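Local coordinates for protein phytase (Debaryomyces castellii, PDB 2GFI) that hydrolyses phytate (inositol hexakisphosphate) as a 3-phytase, an acid phosphatase of the histidine acid phosphatase family, at residues A[6-18]-A[26-38]. Numbering follows the deposited sequence.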
ATOM      1  N   ASN A   6      -0.847   4.687 -16.297  1.00 23.69           N
ATOM      2  CA  ASN A   6       0.573   4.869 -15.967  1.00 23.95           C
ATOM      3  C   ASN A   6       0.720   5.616 -14.664  1.00 24.16           C
ATOM      4  O   ASN A   6       1.546   6.528 -14.534  1.00 24.84           O
ATOM      5  CB  ASN A   6       1.302   5.645 -17.087  1.00 22.91           C
ATOM      6  CG  ASN A   6       1.389   4.854 -18.356  1.00 22.13           C
ATOM      7  OD1 ASN A   6       1.486   3.639 -18.318  1.00 22.64           O
ATOM      8  ND2 ASN A   6       1.350   5.529 -19.481  1.00 20.75           N
ATOM      9  N   ASN A   7      -0.072   5.235 -13.678  1.00 24.06           N
ATOM     10  CA  ASN A   7       0.042   5.958 -12.446  1.00 24.19           C
ATOM     11  C   ASN A   7       0.896   5.209 -11.442  1.00 22.12           C
ATOM     12  O   ASN A   7       1.008   5.619 -10.313  1.00 21.18           O
ATOM     13  CB  ASN A   7      -1.340   6.336 -11.914  1.00 25.60           C
ATOM     14  CG  ASN A   7      -2.053   5.188 -11.311  1.00 27.49           C
ATOM     15  OD1 ASN A   7      -1.898   4.027 -11.727  1.00 32.08           O
ATOM     16  ND2 ASN A   7      -2.849   5.488 -10.311  1.00 31.98           N
ATOM     17  N   GLY A   8       1.529   4.130 -11.895  1.00 21.16           N
ATOM     18  CA  GLY A   8       2.415   3.341 -11.053  1.00 20.16           C
ATOM     19  C   GLY A   8       3.362   2.471 -11.851  1.00 19.28           C
ATOM     20  O   GLY A   8       3.467   2.573 -13.095  1.00 18.69           O
ATOM     21  N   LEU A   9       4.023   1.578 -11.136  1.00 18.15           N
ATOM     22  CA  LEU A   9       5.123   0.805 -11.698  1.00 17.43           C
ATOM     23  C   LEU A   9       4.752  -0.655 -11.843  1.00 17.49           C
ATOM     24  O   LEU A   9       5.539  -1.443 -12.355  1.00 18.03           O
ATOM     25  CB  LEU A   9       6.367   0.943 -10.816  1.00 16.52           C
ATOM     26  CG  LEU A   9       6.855   2.370 -10.630  1.00 16.73           C
ATOM     27  CD1 LEU A   9       7.933   2.484  -9.557  1.00 15.91           C
ATOM     28  CD2 LEU A   9       7.371   2.885 -11.991  1.00 17.73           C
ATOM     29  N   LEU A  10       3.549  -1.018 -11.402  1.00 17.79           N
ATOM     30  CA  LEU A  10       3.187  -2.433 -11.307  1.00 18.72           C
ATOM     31  C   LEU A  10       2.400  -2.892 -12.529  1.00 18.76           C
ATOM     32  O   LEU A  10       1.425  -2.276 -12.933  1.00 18.95           O
ATOM     33  CB  LEU A  10       2.397  -2.736 -10.020  1.00 18.53           C
ATOM     34  CG  LEU A  10       3.105  -2.350  -8.724  1.00 20.55           C
ATOM     35  CD1 LEU A  10       2.158  -2.532  -7.554  1.00 19.63           C
ATOM     36  CD2 LEU A  10       4.401  -3.146  -8.527  1.00 20.44           C
ATOM     37  N   LEU A  11       2.845  -4.003 -13.070  1.00 18.80           N
ATOM     38  CA  LEU A  11       2.227  -4.672 -14.199  1.00 19.91           C
ATOM     39  C   LEU A  11       1.202  -5.698 -13.706  1.00 20.09           C
ATOM     40  O   LEU A  11       1.210  -6.874 -14.115  1.00 21.05           O
ATOM     41  CB  LEU A  11       3.337  -5.362 -14.986  1.00 19.15           C
ATOM     42  CG  LEU A  11       3.997  -4.676 -16.197  1.00 19.17           C
ATOM     43  CD1 LEU A  11       3.556  -3.284 -16.529  1.00 17.54           C
ATOM     44  CD2 LEU A  11       5.532  -4.873 -16.252  1.00 15.42           C
ATOM     45  N   VAL A  12       0.343  -5.252 -12.803  1.00 19.35           N
ATOM     46  CA  VAL A  12      -0.728  -6.074 -12.248  1.00 18.96           C
ATOM     47  C   VAL A  12      -1.756  -5.107 -11.693  1.00 20.03           C
ATOM     48  O   VAL A  12      -1.391  -4.007 -11.219  1.00 21.79           O
ATOM     49  CB  VAL A  12      -0.208  -6.989 -11.117  1.00 18.95           C
ATOM     50  CG1 VAL A  12       0.151  -6.142  -9.826  1.00 17.92           C
ATOM     51  CG2 VAL A  12      -1.194  -8.155 -10.822  1.00 15.92           C
ATOM     52  N   GLY A  13      -3.029  -5.480 -11.732  1.00 20.03           N
ATOM     53  CA  GLY A  13      -4.038  -4.657 -11.087  1.00 19.25           C
ATOM     54  C   GLY A  13      -4.508  -5.251  -9.771  1.00 19.95           C
ATOM     55  O   GLY A  13      -3.806  -6.058  -9.137  1.00 19.82           O
ATOM     56  N   GLN A  14      -5.731  -4.881  -9.380  1.00 19.35           N
ATOM     57  CA  GLN A  14      -6.239  -5.176  -8.065  1.00 18.24           C
ATOM     58  C   GLN A  14      -6.631  -6.635  -7.887  1.00 18.23           C
ATOM     59  O   GLN A  14      -6.810  -7.095  -6.750  1.00 18.42           O
ATOM     60  CB  GLN A  14      -7.406  -4.252  -7.748  1.00 18.22           C
ATOM     61  CG  GLN A  14      -7.062  -2.789  -7.895  1.00 16.18           C
ATOM     62  CD  GLN A  14      -5.814  -2.442  -7.134  1.00 16.47           C
ATOM     63  OE1 GLN A  14      -4.813  -1.975  -7.733  1.00 19.30           O
ATOM     64  NE2 GLN A  14      -5.835  -2.672  -5.822  1.00 11.12           N
ATOM     65  N   GLY A  15      -6.744  -7.361  -8.997  1.00 17.55           N
ATOM     66  CA  GLY A  15      -7.052  -8.783  -8.974  1.00 17.35           C
ATOM     67  C   GLY A  15      -6.104  -9.608  -8.127  1.00 17.31           C
ATOM     68  O   GLY A  15      -6.417 -10.756  -7.748  1.00 17.45           O
ATOM     69  N   ALA A  16      -4.932  -9.045  -7.844  1.00 17.20           N
ATOM     70  CA  ALA A  16      -3.948  -9.708  -7.022  1.00 17.64           C
ATOM     71  C   ALA A  16      -4.449  -9.899  -5.572  1.00 17.42           C
ATOM     72  O   ALA A  16      -3.954 -10.784  -4.855  1.00 17.85           O
ATOM     73  CB  ALA A  16      -2.621  -8.884  -7.027  1.00 18.38           C
ATOM     74  N   TYR A  17      -5.434  -9.091  -5.173  1.00 16.00           N
ATOM     75  CA  TYR A  17      -5.865  -8.996  -3.781  1.00 16.29           C
ATOM     76  C   TYR A  17      -7.188  -9.645  -3.510  1.00 16.70           C
ATOM     77  O   TYR A  17      -7.634  -9.670  -2.353  1.00 15.85           O
ATOM     78  CB  TYR A  17      -6.016  -7.531  -3.383  1.00 15.02           C
ATOM     79  CG  TYR A  17      -4.743  -6.779  -3.517  1.00 16.57           C
ATOM     80  CD1 TYR A  17      -3.708  -6.946  -2.580  1.00 15.50           C
ATOM     81  CD2 TYR A  17      -4.532  -5.909  -4.593  1.00 16.89           C
ATOM     82  CE1 TYR A  17      -2.532  -6.269  -2.705  1.00 15.49           C
ATOM     83  CE2 TYR A  17      -3.323  -5.217  -4.715  1.00 17.41           C
ATOM     84  CZ  TYR A  17      -2.347  -5.397  -3.758  1.00 17.25           C
ATOM     85  OH  TYR A  17      -1.150  -4.700  -3.856  1.00 18.19           O
ATOM     86  N   GLN A  18      -7.832 -10.107  -4.588  1.00 16.86           N
ATOM     87  CA  GLN A  18      -9.272 -10.347  -4.576  1.00 17.16           C
ATOM     88  C   GLN A  18      -9.715 -11.504  -3.676  1.00 17.56           C
ATOM     89  O   GLN A  18     -10.891 -11.600  -3.347  1.00 18.96           O
ATOM     90  CB  GLN A  18      -9.762 -10.614  -5.992  1.00 16.23           C
ATOM     91  CG  GLN A  18      -9.264 -11.978  -6.504  1.00 14.63           C
ATOM     92  CD  GLN A  18      -9.640 -12.200  -7.935  1.00 15.65           C
ATOM     93  OE1 GLN A  18     -10.754 -12.631  -8.229  1.00 15.56           O
ATOM     94  NE2 GLN A  18      -8.719 -11.895  -8.843  1.00 14.82           N
ATOM     95  N   ALA A  26      -0.442 -10.546  -0.532  1.00 15.94           N
ATOM     96  CA  ALA A  26      -0.228 -10.481  -1.977  1.00 16.22           C
ATOM     97  C   ALA A  26       1.225 -10.356  -2.306  1.00 16.56           C
ATOM     98  O   ALA A  26       1.988  -9.727  -1.558  1.00 17.06           O
ATOM     99  CB  ALA A  26      -0.968  -9.297  -2.591  1.00 16.00           C
ATOM    100  N   SER A  27       1.612 -10.932  -3.437  1.00 16.64           N
ATOM    101  CA  SER A  27       2.951 -10.705  -3.964  1.00 17.18           C
ATOM    102  C   SER A  27       2.855  -9.931  -5.270  1.00 17.38           C
ATOM    103  O   SER A  27       2.640 -10.513  -6.347  1.00 19.09           O
ATOM    104  CB  SER A  27       3.716 -12.019  -4.133  1.00 16.78           C
ATOM    105  OG  SER A  27       3.776 -12.664  -2.874  1.00 18.69           O
ATOM    106  N   VAL A  28       3.002  -8.621  -5.176  1.00 17.02           N
ATOM    107  CA  VAL A  28       2.830  -7.770  -6.350  1.00 16.60           C
ATOM    108  C   VAL A  28       4.155  -7.198  -6.820  1.00 17.00           C
ATOM    109  O   VAL A  28       4.253  -6.779  -7.954  1.00 17.65           O
ATOM    110  CB  VAL A  28       1.797  -6.651  -6.112  1.00 16.66           C
ATOM    111  CG1 VAL A  28       0.398  -7.258  -5.965  1.00 14.30           C
ATOM    112  CG2 VAL A  28       2.167  -5.784  -4.892  1.00 15.35           C
ATOM    113  N   GLU A  29       5.181  -7.244  -5.967  1.00 16.98           N
ATOM    114  CA  GLU A  29       6.515  -6.685  -6.307  1.00 16.82           C
ATOM    115  C   GLU A  29       7.172  -7.355  -7.500  1.00 16.99           C
ATOM    116  O   GLU A  29       7.960  -6.723  -8.191  1.00 17.69           O
ATOM    117  CB  GLU A  29       7.454  -6.711  -5.093  1.00 15.74           C
ATOM    118  CG  GLU A  29       7.036  -5.677  -4.071  1.00 17.46           C
ATOM    119  CD  GLU A  29       7.764  -5.800  -2.746  1.00 19.22           C
ATOM    120  OE1 GLU A  29       8.726  -6.613  -2.650  1.00 23.27           O
ATOM    121  OE2 GLU A  29       7.377  -5.068  -1.805  1.00 20.06           O
ATOM    122  N   GLN A  30       6.851  -8.625  -7.741  1.00 16.52           N
ATOM    123  CA  GLN A  30       7.342  -9.334  -8.932  1.00 16.83           C
ATOM    124  C   GLN A  30       6.934  -8.574 -10.212  1.00 16.76           C
ATOM    125  O   GLN A  30       7.538  -8.750 -11.259  1.00 16.95           O
ATOM    126  CB  GLN A  30       6.765 -10.754  -8.975  1.00 15.79           C
ATOM    127  CG  GLN A  30       5.260 -10.731  -8.821  1.00 18.32           C
ATOM    128  CD  GLN A  30       4.572 -12.065  -8.927  1.00 20.50           C
ATOM    129  OE1 GLN A  30       3.782 -12.430  -8.027  1.00 26.12           O
ATOM    130  NE2 GLN A  30       4.825 -12.786  -9.992  1.00 17.26           N
ATOM    131  N   TYR A  31       5.906  -7.736 -10.118  1.00 16.31           N
ATOM    132  CA  TYR A  31       5.302  -7.141 -11.309  1.00 17.23           C
ATOM    133  C   TYR A  31       5.837  -5.744 -11.606  1.00 17.30           C
ATOM    134  O   TYR A  31       5.370  -5.082 -12.507  1.00 17.74           O
ATOM    135  CB  TYR A  31       3.787  -7.060 -11.149  1.00 16.69           C
ATOM    136  CG  TYR A  31       3.093  -8.387 -11.114  1.00 17.37           C
ATOM    137  CD1 TYR A  31       3.062  -9.213 -12.229  1.00 17.14           C
ATOM    138  CD2 TYR A  31       2.425  -8.815  -9.950  1.00 19.17           C
ATOM    139  CE1 TYR A  31       2.384 -10.430 -12.196  1.00 17.85           C
ATOM    140  CE2 TYR A  31       1.736 -10.000  -9.910  1.00 17.56           C
ATOM    141  CZ  TYR A  31       1.718 -10.794 -11.036  1.00 17.77           C
ATOM    142  OH  TYR A  31       1.049 -11.975 -10.980  1.00 20.49           O
ATOM    143  N   ASN A  32       6.784  -5.289 -10.821  1.00 16.98           N
ATOM    144  CA  ASN A  32       7.308  -3.985 -11.022  1.00 17.74           C
ATOM    145  C   ASN A  32       8.085  -3.892 -12.352  1.00 18.09           C
ATOM    146  O   ASN A  32       9.035  -4.652 -12.565  1.00 18.49           O
ATOM    147  CB  ASN A  32       8.162  -3.558  -9.813  1.00 17.48           C
ATOM    148  CG  ASN A  32       8.407  -2.071  -9.796  1.00 17.37           C
ATOM    149  OD1 ASN A  32       8.947  -1.527 -10.760  1.00 18.71           O
ATOM    150  ND2 ASN A  32       7.989  -1.392  -8.725  1.00 13.45           N
ATOM    151  N   ILE A  33       7.651  -2.956 -13.207  1.00 17.63           N
ATOM    152  CA  ILE A  33       8.165  -2.699 -14.560  1.00 17.44           C
ATOM    153  C   ILE A  33       9.696  -2.477 -14.513  1.00 17.41           C
ATOM    154  O   ILE A  33      10.443  -2.985 -15.360  1.00 17.23           O
ATOM    155  CB  ILE A  33       7.337  -1.474 -15.174  1.00 17.76           C
ATOM    156  CG1 ILE A  33       7.476  -1.264 -16.701  1.00 19.62           C
ATOM    157  CG2 ILE A  33       7.668  -0.180 -14.526  1.00 16.32           C
ATOM    158  CD1 ILE A  33       7.946  -2.445 -17.402  1.00 24.15           C
ATOM    159  N   ILE A  34      10.165  -1.736 -13.500  1.00 16.43           N
ATOM    160  CA  ILE A  34      11.581  -1.509 -13.330  1.00 16.03           C
ATOM    161  C   ILE A  34      12.402  -2.796 -13.405  1.00 17.23           C
ATOM    162  O   ILE A  34      13.499  -2.793 -13.991  1.00 17.02           O
ATOM    163  CB  ILE A  34      11.872  -0.761 -12.028  1.00 15.52           C
ATOM    164  CG1 ILE A  34      11.167   0.585 -12.044  1.00 13.88           C
ATOM    165  CG2 ILE A  34      13.377  -0.563 -11.851  1.00 14.25           C
ATOM    166  CD1 ILE A  34      11.290   1.358 -10.761  1.00 14.52           C
ATOM    167  N   ARG A  35      11.884  -3.882 -12.838  1.00 18.00           N
ATOM    168  CA  ARG A  35      12.675  -5.090 -12.739  1.00 19.86           C
ATOM    169  C   ARG A  35      12.891  -5.724 -14.111  1.00 20.08           C
ATOM    170  O   ARG A  35      13.746  -6.588 -14.243  1.00 20.28           O
ATOM    171  CB  ARG A  35      12.129  -6.091 -11.671  1.00 19.97           C
ATOM    172  CG  ARG A  35      12.326  -5.553 -10.230  1.00 21.79           C
ATOM    173  CD  ARG A  35      12.902  -6.512  -9.133  1.00 20.10           C
ATOM    174  NE  ARG A  35      12.805  -5.902  -7.779  1.00 20.05           N
ATOM    175  CZ  ARG A  35      11.601  -5.628  -7.202  1.00 23.56           C
ATOM    176  NH1 ARG A  35      10.467  -5.923  -7.878  1.00 21.23           N
ATOM    177  NH2 ARG A  35      11.500  -5.079  -5.980  1.00 19.76           N
ATOM    178  N   PHE A  36      12.143  -5.263 -15.122  1.00 20.47           N
ATOM    179  CA  PHE A  36      12.256  -5.815 -16.477  1.00 20.43           C
ATOM    180  C   PHE A  36      12.948  -4.890 -17.442  1.00 21.03           C
ATOM    181  O   PHE A  36      13.106  -5.237 -18.636  1.00 20.34           O
ATOM    182  CB  PHE A  36      10.887  -6.216 -17.021  1.00 20.73           C
ATOM    183  CG  PHE A  36      10.138  -7.094 -16.085  1.00 19.98           C
ATOM    184  CD1 PHE A  36      10.697  -8.291 -15.659  1.00 18.06           C
ATOM    185  CD2 PHE A  36       8.923  -6.691 -15.564  1.00 21.62           C
ATOM    186  CE1 PHE A  36      10.049  -9.086 -14.746  1.00 20.89           C
ATOM    187  CE2 PHE A  36       8.252  -7.502 -14.647  1.00 22.70           C
ATOM    188  CZ  PHE A  36       8.821  -8.687 -14.229  1.00 21.82           C
ATOM    189  N   LEU A  37      13.365  -3.723 -16.934  1.00 20.48           N
ATOM    190  CA  LEU A  37      13.940  -2.688 -17.817  1.00 20.48           C
ATOM    191  C   LEU A  37      15.456  -2.628 -17.777  1.00 20.38           C
ATOM    192  O   LEU A  37      16.045  -1.671 -18.253  1.00 19.78           O
ATOM    193  CB  LEU A  37      13.298  -1.316 -17.591  1.00 19.82           C
ATOM    194  CG  LEU A  37      11.821  -1.332 -18.004  1.00 18.95           C
ATOM    195  CD1 LEU A  37      11.115  -0.036 -17.605  1.00 16.72           C
ATOM    196  CD2 LEU A  37      11.715  -1.601 -19.482  1.00 16.58           C
ATOM    197  N   GLY A  38      16.070  -3.669 -17.207  1.00 20.44           N
ATOM    198  CA  GLY A  38      17.515  -3.876 -17.344  1.00 20.80           C
ATOM    199  C   GLY A  38      18.425  -2.889 -16.617  1.00 20.84           C
ATOM    200  O   GLY A  38      19.571  -2.736 -16.990  1.00 20.61           O
TER
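Two backbone hydrogen bonds join Leu9 and Leu11 to the 26-38 segment. Ile33 N donates almost straight to Leu9 O (2.7 Å, 177° at the hydrogen), whereas Leu11 N reaches Tyr31 O (2.8 Å) from above the carbonyl plane. Asn32 CA adds a CA-H...O contact to Leu9 O. The two N-H...O bonds flank Leu10 and Asn32 and form a single beta bridge; Leu11 is the centre of an inverse gamma turn, and Asn32 OD1 accepts from Ile34 N in an Asx turn.

Aromatic packing follows at Val12. Its CB sits over one face of the Tyr31 ring, 3.7 Å from the centroid, in a CH-pi contact; with CG1 between the backbone N and the carbonyl carbon (chi1 71°), CG2 lies anti to the N and meets Tyr31 CE2, while Gln30 CG covers the opposite face. Replacing Tyr31 by an alanine would probably take away the face on which Val12 rests and leave a gap between Val12 and Gln30 CG.

Both segments belong to the long loop region before strand 59-69, away from the predicted catalytic residues, and are built into the assembly: Val28 N donates to Glu29 OE2 of the second subunit, and Glu29 OE2 accepts from Val28 N of that subunit.

Apolar side chains make the remaining contacts. Leu11 CD2 meets Ile33 CD1 (3.6 Å) and the edge of the Phe36 ring, a cluster completed by Phe280 of helix 277-295. Leu9 CD1 touches Ile34 CD1 at 3.7 Å. Farther along, Val28 CG1 packs on Ala16 CB (3.6 Å), and Ala26 CB approaches Tyr17 CE1 at 3.4 Å.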